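Local coordinates for protein 3-deoxy-D-manno-octulosonate 8-phosphate phosphatase KdsC (Haemophilus influenzae Rd, PDB 1K1E) that hydrolyses 3-deoxy-D-manno-octulosonate 8-phosphate to free KDO and inorganic phosphate, a magnesium-dependent step of lipopolysaccharide biosynthesis, at residues I8-T13 / A95-E100; T120-A125 / R149-M154. All blocks are in the same frame, centred on the assembly; numbering follows the deposited sequence.

Each contact joins a strand of the central six-stranded parallel sheet of this HAD-type phosphatase to a neighbouring element, and their centres lie about 14 Å apart. Contact 1 sets strand 10-14 against the end of helix 84-95 and the loop that follows; contact 2 sets strand 120-123 against helix 147-158. Strand 102-106 lies between the two strands in the sheet. Both segments of contact 1 precede those of contact 2 along the chain, yet the contacts touch: Val11 CG1 lies 3.6 Å from Met151 CE. Phe10 and Val11, neighbours on one strand, thus pack on different helices, 84-95 and 147-158. The same strand 10-14 ends in Asp14, a ligand of the bound cobalt.

Contact 1 (I8-T13 / A95-E100); sequences IKFVIT and AGVTAE
Lys9 and Val97 bring the two backbones nearest, 6.8 Å between their CA atoms, just before strand 10-14 and beside the end of helix 84-95 and the loop after it. No hydrogen bond joins the segments; the contact is apolar and centres on Phe10. The Ala95 methyl sits over one ring face, almost on the ring axis: Ala95 CB is 3.5 Å from the centroid of the Phe10 ring and 4° off its normal, a CH-pi contact in which the methyl is nearly equidistant from all six ring carbons. CG of Phe10 stands anti to the backbone N (chi1 -170°), which swings the ring against the last turn of helix 84-95. That helix ends in a Schellman motif, with Gly96 at positive phi as the C-prime residue, Val97 N hydrogen-bonded to Met92 O and Gly96 N to Lys93 O, before the chain runs on to strand 102-106. In this alpha-to-beta connection Val97 spans two neighbouring residues. One branch, CG2, packs 3.5 Å from Phe10 CB and meets CD2 of that ring obliquely, while Val97 CG1 reaches Lys9 CB at 3.8 Å. Beyond that CB the lysine chain bends at chi2 and chi3 and leads away, its NZ making a salt bridge with Asp51. Phe10 also packs against Gln53 and Ala55 of strand 53-58.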
ATOM      1  N   ILE A   8      12.790 -28.726 -10.818  1.00 15.79           N
ATOM      2  CA  ILE A   8      13.219 -27.851  -9.736  1.00 10.96           C
ATOM      3  C   ILE A   8      13.119 -28.519  -8.388  1.00 10.71           C
ATOM      4  O   ILE A   8      12.068 -29.074  -8.049  1.00 18.70           O
ATOM      5  CB  ILE A   8      12.384 -26.522  -9.720  1.00 13.12           C
ATOM      6  CG1 ILE A   8      12.663 -25.792 -11.066  1.00 13.68           C
ATOM      7  CG2 ILE A   8      12.774 -25.658  -8.497  1.00 23.56           C
ATOM      8  CD1 ILE A   8      11.878 -24.512 -11.316  1.00 22.21           C
ATOM      9  N   LYS A   9      14.222 -28.458  -7.645  1.00 16.43           N
ATOM     10  CA  LYS A   9      14.337 -29.005  -6.311  1.00 18.25           C
ATOM     11  C   LYS A   9      14.651 -27.930  -5.286  1.00 15.78           C
ATOM     12  O   LYS A   9      14.572 -28.193  -4.088  1.00 15.47           O
ATOM     13  CB  LYS A   9      15.445 -30.085  -6.234  1.00 20.39           C
ATOM     14  CG  LYS A   9      15.117 -31.303  -7.094  1.00 17.32           C
ATOM     15  CD  LYS A   9      13.782 -31.944  -6.730  1.00 17.37           C
ATOM     16  CE  LYS A   9      13.743 -32.438  -5.278  1.00 20.02           C
ATOM     17  NZ  LYS A   9      12.533 -33.190  -5.114  1.00 16.92           N
ATOM     18  N   PHE A  10      14.962 -26.725  -5.746  1.00 18.62           N
ATOM     19  CA  PHE A  10      15.363 -25.627  -4.876  1.00 18.03           C
ATOM     20  C   PHE A  10      14.935 -24.303  -5.489  1.00 13.45           C
ATOM     21  O   PHE A  10      15.103 -24.061  -6.665  1.00 15.67           O
ATOM     22  CB  PHE A  10      16.882 -25.688  -4.753  1.00 13.17           C
ATOM     23  CG  PHE A  10      17.497 -24.789  -3.708  1.00 13.91           C
ATOM     24  CD1 PHE A  10      16.879 -24.526  -2.472  1.00 13.93           C
ATOM     25  CD2 PHE A  10      18.781 -24.255  -3.960  1.00 14.59           C
ATOM     26  CE1 PHE A  10      17.534 -23.723  -1.487  1.00 15.47           C
ATOM     27  CE2 PHE A  10      19.443 -23.463  -3.003  1.00 17.49           C
ATOM     28  CZ  PHE A  10      18.835 -23.189  -1.782  1.00 13.14           C
ATOM     29  N   VAL A  11      14.414 -23.452  -4.647  1.00 12.14           N
ATOM     30  CA  VAL A  11      13.976 -22.113  -5.063  1.00 10.49           C
ATOM     31  C   VAL A  11      14.689 -21.152  -4.149  1.00 16.69           C
ATOM     32  O   VAL A  11      14.631 -21.284  -2.916  1.00 16.45           O
ATOM     33  CB  VAL A  11      12.501 -21.955  -4.855  1.00 16.77           C
ATOM     34  CG1 VAL A  11      12.081 -20.443  -5.026  1.00 13.60           C
ATOM     35  CG2 VAL A  11      11.788 -22.824  -5.835  1.00 16.88           C
ATOM     36  N   ILE A  12      15.443 -20.235  -4.739  1.00 11.26           N
ATOM     37  CA  ILE A  12      16.127 -19.171  -3.974  1.00 11.24           C
ATOM     38  C   ILE A  12      15.354 -17.868  -4.301  1.00 12.35           C
ATOM     39  O   ILE A  12      15.139 -17.527  -5.511  1.00 12.13           O
ATOM     40  CB  ILE A  12      17.580 -18.978  -4.477  1.00  5.69           C
ATOM     41  CG1 ILE A  12      18.417 -20.210  -4.168  1.00  8.64           C
ATOM     42  CG2 ILE A  12      18.227 -17.743  -3.800  1.00 11.11           C
ATOM     43  CD1 ILE A  12      19.724 -20.143  -4.932  1.00 13.79           C
ATOM     44  N   THR A  13      14.998 -17.124  -3.266  1.00  9.93           N
ATOM     45  CA  THR A  13      14.274 -15.904  -3.486  1.00  9.21           C
ATOM     46  C   THR A  13      14.947 -14.659  -2.890  1.00 14.47           C
ATOM     47  O   THR A  13      15.440 -14.642  -1.745  1.00 12.95           O
ATOM     48  CB  THR A  13      12.802 -16.005  -2.934  1.00 14.13           C
ATOM     49  OG1 THR A  13      12.115 -14.785  -3.237  1.00 13.34           O
ATOM     50  CG2 THR A  13      12.769 -16.119  -1.457  1.00  9.65           C
ATOM     51  N   ALA A  95      21.973 -26.890  -0.158  1.00 15.49           N
ATOM     52  CA  ALA A  95      20.732 -27.636  -0.449  1.00 20.77           C
ATOM     53  C   ALA A  95      20.961 -29.041  -0.972  1.00 20.63           C
ATOM     54  O   ALA A  95      20.065 -29.896  -0.936  1.00 20.74           O
ATOM     55  CB  ALA A  95      19.828 -26.834  -1.495  1.00 18.44           C
ATOM     56  N   GLY A  96      22.143 -29.277  -1.502  1.00 20.97           N
ATOM     57  CA  GLY A  96      22.434 -30.579  -2.060  1.00 23.10           C
ATOM     58  C   GLY A  96      21.847 -30.686  -3.454  1.00 21.53           C
ATOM     59  O   GLY A  96      21.529 -31.781  -3.940  1.00 22.78           O
ATOM     60  N   VAL A  97      21.677 -29.543  -4.105  1.00 20.62           N
ATOM     61  CA  VAL A  97      21.095 -29.548  -5.440  1.00 23.06           C
ATOM     62  C   VAL A  97      21.995 -28.807  -6.380  1.00 15.00           C
ATOM     63  O   VAL A  97      22.808 -27.999  -5.964  1.00 25.10           O
ATOM     64  CB  VAL A  97      19.719 -28.864  -5.460  1.00 22.39           C
ATOM     65  CG1 VAL A  97      18.796 -29.514  -4.449  1.00 18.84           C
ATOM     66  CG2 VAL A  97      19.906 -27.398  -5.209  1.00 31.38           C
ATOM     67  N   THR A  98      21.848 -29.077  -7.664  1.00 14.32           N
ATOM     68  CA  THR A  98      22.661 -28.444  -8.673  1.00 16.09           C
ATOM     69  C   THR A  98      21.996 -27.158  -9.181  1.00 19.66           C
ATOM     70  O   THR A  98      20.816 -26.931  -8.915  1.00 16.79           O
ATOM     71  CB  THR A  98      22.846 -29.356  -9.894  1.00 24.98           C
ATOM     72  OG1 THR A  98      21.621 -29.428 -10.609  1.00 19.03           O
ATOM     73  CG2 THR A  98      23.199 -30.810  -9.435  1.00 25.33           C
ATOM     74  N   ALA A  99      22.752 -26.344  -9.924  1.00 13.14           N
ATOM     75  CA  ALA A  99      22.182 -25.101 -10.455  1.00 22.68           C
ATOM     76  C   ALA A  99      21.045 -25.404 -11.417  1.00 22.54           C
ATOM     77  O   ALA A  99      20.003 -24.727 -11.398  1.00 18.24           O
ATOM     78  CB  ALA A  99      23.259 -24.226 -11.164  1.00 22.85           C
ATOM     79  N   GLU A 100      21.205 -26.417 -12.264  1.00 17.21           N
ATOM     80  CA  GLU A 100      20.112 -26.730 -13.170  1.00 27.97           C
ATOM     81  C   GLU A 100      18.818 -27.034 -12.464  1.00 23.41           C
ATOM     82  O   GLU A 100      17.757 -26.837 -13.038  1.00 25.70           O
ATOM     83  CB  GLU A 100      20.443 -27.909 -14.126  1.00 27.95           C
ATOM     84  CG  GLU A 100      21.032 -29.150 -13.523  1.00 38.31           C
ATOM     85  CD  GLU A 100      21.319 -30.224 -14.606  1.00 41.18           C
ATOM     86  OE1 GLU A 100      22.117 -31.184 -14.354  1.00 48.36           O
ATOM     87  OE2 GLU A 100      20.725 -30.100 -15.716  1.00 42.11           O
TER

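Contact 2 (T120-A125 / R149-M154); sequences TSFAVA and REMSDM
In the HAD-type alpha/beta core, helix 147-158 packs against strand 120-123 of the parallel sheet, and Met-aromatic contacts join them. Phe122 and Met151 are the nearest residues, 7.6 Å between CA atoms, and both side chains leave the backbone toward the other segment. Met151 crosses one face of the phenyl ring. Its CG makes a CH-pi contact 3.4 Å from the centroid of the Phe122 ring, 6° off the normal, and the sulfur follows over the same face, displaced toward the CD1-CE1 bond, with Met151 SD 3.5 Å from Phe122 CD1. With CG anti to the backbone N (chi1 178°) and chi2 also extended, the methionine runs outward from the helix across the ring before bending at chi3. The side chain also packs on Ile105 of strand 102-106, next to strand 120-123 in the sheet.

One helical turn later Met154 comes to the edge of the same ring. Its CE lies near the ring plane, 4.0 Å from Phe122 CE2, and Met154 SD is 5.5 Å from the Phe122 centroid, so the two methionines are face and edge partners. Arg149 N hydrogen-bonds to Asp40, which probably binds substrate, as in related enzymes. Arg149 and Asp153 also reach a second subunit, where Arg149 NH1 bridges Asp108 OD1 and Asp153 OD1 bonds Tyr130 OH. Within the helix Arg149 NE lies 2.8 Å from Asp153 OD2; OD2 is in the guanidinium plane, but NE, on the syn side of OD2, is 32° out of the carboxylate plane.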
ATOM      1  N   THR A 120      16.862 -21.758 -13.750  1.00 14.20           N
ATOM      2  CA  THR A 120      15.586 -21.152 -14.157  1.00 13.41           C
ATOM      3  C   THR A 120      15.469 -19.846 -13.387  1.00 19.73           C
ATOM      4  O   THR A 120      15.901 -19.780 -12.231  1.00 21.67           O
ATOM      5  CB  THR A 120      14.408 -22.076 -13.718  1.00 19.83           C
ATOM      6  OG1 THR A 120      14.549 -23.344 -14.382  1.00 26.30           O
ATOM      7  CG2 THR A 120      13.063 -21.480 -14.033  1.00 21.02           C
ATOM      8  N   SER A 121      14.897 -18.823 -14.006  1.00 14.90           N
ATOM      9  CA  SER A 121      14.769 -17.538 -13.324  1.00 13.61           C
ATOM     10  C   SER A 121      13.421 -16.900 -13.646  1.00 16.22           C
ATOM     11  O   SER A 121      12.918 -17.009 -14.759  1.00 19.45           O
ATOM     12  CB  SER A 121      15.891 -16.606 -13.794  1.00 14.87           C
ATOM     13  OG  SER A 121      15.904 -16.551 -15.214  1.00 15.75           O
ATOM     14  N   PHE A 122      12.910 -16.161 -12.666  1.00 14.91           N
ATOM     15  CA  PHE A 122      11.647 -15.464 -12.720  1.00 13.82           C
ATOM     16  C   PHE A 122      11.808 -14.027 -12.294  1.00 15.61           C
ATOM     17  O   PHE A 122      12.578 -13.737 -11.379  1.00 11.27           O
ATOM     18  CB  PHE A 122      10.686 -16.062 -11.706  1.00 10.51           C
ATOM     19  CG  PHE A 122      10.273 -17.493 -12.027  1.00  9.62           C
ATOM     20  CD1 PHE A 122      11.094 -18.558 -11.660  1.00 18.04           C
ATOM     21  CD2 PHE A 122       9.066 -17.768 -12.643  1.00 20.89           C
ATOM     22  CE1 PHE A 122      10.729 -19.856 -11.899  1.00 18.30           C
ATOM     23  CE2 PHE A 122       8.673 -19.116 -12.887  1.00 23.15           C
ATOM     24  CZ  PHE A 122       9.519 -20.158 -12.511  1.00 21.28           C
ATOM     25  N   ALA A 123      11.063 -13.137 -12.947  1.00 11.71           N
ATOM     26  CA  ALA A 123      11.101 -11.733 -12.530  1.00 13.77           C
ATOM     27  C   ALA A 123       9.694 -11.368 -12.163  1.00 14.19           C
ATOM     28  O   ALA A 123       8.744 -11.822 -12.830  1.00 11.63           O
ATOM     29  CB  ALA A 123      11.606 -10.820 -13.705  1.00 11.80           C
ATOM     30  N   VAL A 124       9.552 -10.570 -11.109  1.00 12.65           N
ATOM     31  CA  VAL A 124       8.243 -10.038 -10.699  1.00 14.13           C
ATOM     32  C   VAL A 124       7.761  -9.055 -11.752  1.00 11.42           C
ATOM     33  O   VAL A 124       8.563  -8.488 -12.523  1.00 11.31           O
ATOM     34  CB  VAL A 124       8.302  -9.346  -9.295  1.00 14.75           C
ATOM     35  CG1 VAL A 124       8.664 -10.389  -8.248  1.00 12.77           C
ATOM     36  CG2 VAL A 124       9.349  -8.201  -9.284  1.00 16.18           C
ATOM     37  N   ALA A 125       6.451  -8.875 -11.797  1.00 12.83           N
ATOM     38  CA  ALA A 125       5.850  -8.006 -12.837  1.00 13.68           C
ATOM     39  C   ALA A 125       6.310  -6.562 -12.916  1.00 16.26           C
ATOM     40  O   ALA A 125       6.173  -5.918 -13.963  1.00 15.82           O
ATOM     41  CB  ALA A 125       4.357  -8.038 -12.692  1.00 12.67           C
ATOM     42  N   ARG A 149       4.196 -16.710  -4.814  1.00 14.77           N
ATOM     43  CA  ARG A 149       3.121 -17.720  -4.884  1.00 13.79           C
ATOM     44  C   ARG A 149       2.756 -18.055  -6.331  1.00 14.39           C
ATOM     45  O   ARG A 149       2.486 -19.196  -6.656  1.00 12.52           O
ATOM     46  CB  ARG A 149       1.886 -17.197  -4.166  1.00  8.33           C
ATOM     47  CG  ARG A 149       0.752 -18.204  -4.100  1.00 13.40           C
ATOM     48  CD  ARG A 149       1.129 -19.559  -3.548  1.00 11.57           C
ATOM     49  NE  ARG A 149      -0.065 -20.432  -3.515  1.00 13.47           N
ATOM     50  CZ  ARG A 149      -0.975 -20.385  -2.565  1.00 12.62           C
ATOM     51  NH1 ARG A 149      -0.851 -19.528  -1.553  1.00 10.35           N
ATOM     52  NH2 ARG A 149      -2.018 -21.178  -2.641  1.00 14.07           N
ATOM     53  N   GLU A 150       2.754 -17.049  -7.211  1.00 12.34           N
ATOM     54  CA  GLU A 150       2.487 -17.313  -8.649  1.00 13.42           C
ATOM     55  C   GLU A 150       3.496 -18.353  -9.200  1.00 10.82           C
ATOM     56  O   GLU A 150       3.130 -19.331  -9.866  1.00 12.11           O
ATOM     57  CB  GLU A 150       2.610 -16.014  -9.450  1.00 11.88           C
ATOM     58  CG  GLU A 150       2.313 -16.216 -10.921  1.00 12.75           C
ATOM     59  CD  GLU A 150       2.323 -14.883 -11.675  1.00 13.23           C
ATOM     60  OE1 GLU A 150       2.284 -14.947 -12.859  1.00 13.97           O
ATOM     61  OE2 GLU A 150       2.412 -13.796 -11.046  1.00 17.66           O
ATOM     62  N   MET A 151       4.768 -18.124  -8.872  1.00 12.12           N
ATOM     63  CA  MET A 151       5.845 -18.992  -9.235  1.00 12.91           C
ATOM     64  C   MET A 151       5.711 -20.354  -8.541  1.00 13.43           C
ATOM     65  O   MET A 151       5.786 -21.403  -9.193  1.00 13.88           O
ATOM     66  CB  MET A 151       7.202 -18.343  -8.858  1.00  8.86           C
ATOM     67  CG  MET A 151       8.422 -19.276  -9.199  1.00 15.15           C
ATOM     68  SD  MET A 151       9.884 -18.615  -8.354  1.00 16.00           S
ATOM     69  CE  MET A 151       9.395 -18.619  -6.508  1.00 12.80           C
ATOM     70  N   SER A 152       5.534 -20.391  -7.216  1.00 11.94           N
ATOM     71  CA  SER A 152       5.439 -21.742  -6.593  1.00 15.91           C
ATOM     72  C   SER A 152       4.301 -22.560  -7.152  1.00 18.25           C
ATOM     73  O   SER A 152       4.441 -23.766  -7.403  1.00 12.90           O
ATOM     74  CB  SER A 152       5.334 -21.683  -5.062  1.00 15.63           C
ATOM     75  OG  SER A 152       4.222 -20.930  -4.635  1.00 12.01           O
ATOM     76  N   ASP A 153       3.164 -21.919  -7.382  1.00 11.55           N
ATOM     77  CA  ASP A 153       2.023 -22.622  -7.947  1.00 13.42           C
ATOM     78  C   ASP A 153       2.438 -23.209  -9.304  1.00 15.77           C
ATOM     79  O   ASP A 153       2.088 -24.341  -9.614  1.00 16.04           O
ATOM     80  CB  ASP A 153       0.854 -21.674  -8.230  1.00 17.39           C
ATOM     81  CG  ASP A 153       0.047 -21.316  -7.001  1.00 17.10           C
ATOM     82  OD1 ASP A 153      -0.803 -20.437  -7.191  1.00 14.91           O
ATOM     83  OD2 ASP A 153       0.194 -21.889  -5.900  1.00 13.14           O
ATOM     84  N   MET A 154       3.153 -22.414 -10.107  1.00 10.82           N
ATOM     85  CA  MET A 154       3.564 -22.870 -11.456  1.00 12.21           C
ATOM     86  C   MET A 154       4.480 -24.072 -11.361  1.00 19.68           C
ATOM     87  O   MET A 154       4.317 -25.064 -12.116  1.00 16.88           O
ATOM     88  CB  MET A 154       4.356 -21.771 -12.196  1.00 17.32           C
ATOM     89  CG  MET A 154       3.548 -20.606 -12.678  1.00 24.40           C
ATOM     90  SD  MET A 154       4.617 -19.498 -13.655  1.00 35.21           S
ATOM     91  CE  MET A 154       5.437 -20.671 -14.642  1.00 12.62           C
TER